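Local atomic coordinates of plasmodium falciparum gamete antigen 27/25 (Plasmodium falciparum, PDB entry 1N81), a protein that is a gametocyte protein essential for sexual development of the malaria parasite, may dimerise, and has no established molecular function. Residues E22-S27 with Q61-Y66. Numbering follows the deposited sequence.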
# COMPACT_ATOMS: atom_id res chain seq x y z
N GLU A 22 -1.39 -5.93 2.77
CA GLU A 22 -0.64 -5.69 1.54
C GLU A 22 0.84 -5.45 1.79
O GLU A 22 1.70 -6.03 1.13
CB GLU A 22 -1.20 -4.45 0.82
CG GLU A 22 -0.32 -3.94 -0.34
CD GLU A 22 -1.07 -3.11 -1.40
OE1 GLU A 22 -0.41 -2.57 -2.32
OE2 GLU A 22 -2.31 -3.02 -1.32
N PHE A 23 1.15 -4.59 2.75
CA PHE A 23 2.55 -4.29 2.98
C PHE A 23 3.34 -5.40 3.67
O PHE A 23 4.51 -5.57 3.38
CB PHE A 23 2.69 -2.93 3.68
CG PHE A 23 2.41 -1.75 2.76
CD1 PHE A 23 1.13 -1.20 2.67
CD2 PHE A 23 3.40 -1.27 1.91
CE1 PHE A 23 0.83 -0.18 1.75
CE2 PHE A 23 3.12 -0.23 0.96
CZ PHE A 23 1.82 0.31 0.89
N HIS A 24 2.73 -6.16 4.58
CA HIS A 24 3.47 -7.26 5.21
C HIS A 24 3.60 -8.38 4.20
O HIS A 24 4.63 -9.07 4.14
CB HIS A 24 2.78 -7.78 6.48
CG HIS A 24 3.01 -6.90 7.67
ND1 HIS A 24 4.06 -7.11 8.55
CD2 HIS A 24 2.39 -5.77 8.09
CE1 HIS A 24 4.07 -6.14 9.45
NE2 HIS A 24 3.07 -5.31 9.19
N ALA A 25 2.58 -8.56 3.38
CA ALA A 25 2.69 -9.61 2.36
C ALA A 25 3.84 -9.21 1.42
O ALA A 25 4.61 -10.07 0.96
CB ALA A 25 1.36 -9.76 1.56
N CYS A 26 3.97 -7.92 1.14
CA CYS A 26 5.03 -7.44 0.25
C CYS A 26 6.41 -7.66 0.92
O CYS A 26 7.32 -8.20 0.30
CB CYS A 26 4.82 -5.95 -0.09
SG CYS A 26 5.91 -5.36 -1.43
N SER A 27 6.54 -7.25 2.18
CA SER A 27 7.78 -7.43 2.91
C SER A 27 8.13 -8.92 2.93
O SER A 27 9.25 -9.29 2.59
CB SER A 27 7.62 -6.91 4.34
OG SER A 27 8.84 -7.07 5.06
N GLN A 61 -3.95 -12.07 5.17
CA GLN A 61 -5.34 -11.83 5.48
C GLN A 61 -5.70 -12.70 6.71
O GLN A 61 -6.48 -12.31 7.60
CB GLN A 61 -6.20 -12.26 4.31
CG GLN A 61 -6.23 -11.28 3.20
CD GLN A 61 -7.12 -11.74 2.09
OE1 GLN A 61 -6.84 -12.73 1.43
NE2 GLN A 61 -8.21 -11.03 1.87
N ASN A 62 -5.12 -13.89 6.74
CA ASN A 62 -5.35 -14.80 7.85
C ASN A 62 -4.66 -14.23 9.09
O ASN A 62 -5.27 -14.14 10.15
CB ASN A 62 -4.80 -16.17 7.51
CG ASN A 62 -5.30 -17.25 8.44
OD1 ASN A 62 -5.94 -18.21 8.01
ND2 ASN A 62 -5.04 -17.08 9.73
N ARG A 63 -3.40 -13.81 8.95
CA ARG A 63 -2.68 -13.24 10.09
C ARG A 63 -3.36 -12.02 10.71
O ARG A 63 -3.32 -11.82 11.92
CB ARG A 63 -1.24 -12.86 9.69
CG ARG A 63 -0.46 -12.18 10.82
CD ARG A 63 0.91 -11.65 10.41
NE ARG A 63 1.50 -10.83 11.47
CZ ARG A 63 2.64 -10.14 11.38
NH1 ARG A 63 3.36 -10.16 10.26
NH2 ARG A 63 3.05 -9.41 12.41
N TYR A 64 -3.94 -11.16 9.88
CA TYR A 64 -4.61 -9.99 10.44
C TYR A 64 -6.10 -10.23 10.57
O TYR A 64 -6.86 -9.29 10.75
CB TYR A 64 -4.36 -8.73 9.61
CG TYR A 64 -2.93 -8.29 9.70
CD1 TYR A 64 -1.96 -8.83 8.84
CD2 TYR A 64 -2.51 -7.42 10.71
CE1 TYR A 64 -0.60 -8.52 9.00
CE2 TYR A 64 -1.16 -7.10 10.88
CZ TYR A 64 -0.21 -7.66 10.02
OH TYR A 64 1.12 -7.41 10.20
N ASN A 65 -6.52 -11.49 10.45
CA ASN A 65 -7.93 -11.86 10.58
C ASN A 65 -8.85 -10.91 9.83
O ASN A 65 -9.81 -10.40 10.40
CB ASN A 65 -8.35 -11.85 12.05
CG ASN A 65 -7.41 -12.63 12.92
OD1 ASN A 65 -7.26 -13.85 12.75
ND2 ASN A 65 -6.76 -11.95 13.85
N TYR A 66 -8.57 -10.68 8.57
CA TYR A 66 -9.42 -9.78 7.82
C TYR A 66 -9.65 -10.40 6.46
O TYR A 66 -8.76 -10.38 5.60
CB TYR A 66 -8.75 -8.41 7.69
CG TYR A 66 -9.70 -7.35 7.17
CD1 TYR A 66 -10.70 -6.79 8.00
CD2 TYR A 66 -9.67 -6.97 5.84
CE1 TYR A 66 -11.64 -5.87 7.49
CE2 TYR A 66 -10.60 -6.06 5.32
CZ TYR A 66 -11.59 -5.52 6.15
OH TYR A 66 -12.49 -4.63 5.60
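H24, on helix 13-35, meets R63, the last residue of helix 50-63, and Y64, which follows it. The hydroxyl of Y64 sits over one face of the H24 imidazole. Y64 OH lies 3.0 Å from H24 CD2 and equally far from H24 NE2. The rest of the phenol ring trails away from the histidine, with Y64 CZ 3.7 Å from H24 CD2. The two rings are oblique, their planes 44° apart and their centroids 5.3 Å apart. In R63, CG is anti to the backbone N (chi1 177°), and the chain runs extended to NE. This carries the guanidinium out past the tyrosine, where R63 NH1 comes to 3.6 Å from H24 ND1. The guanidinium and imidazole planes stand 71° apart. Y64 OH also lies over the centre of one guanidinium face, 3.3 Å above its plane, so the one hydroxyl touches both groups. The contact is small and lies at the protein surface. Y64 also touches D20, one turn before H24. N60 of helix 50-63 packs on H24 and A25. N65, with positive phi, is the C-prime residue of a Schellman motif, in which Y66 N donates a hydrogen bond to Q61 O and N65 N to N62 O. The arrangement is a capped helix C-terminus laid against the side of another helix in the all-helical Pfg27 fold.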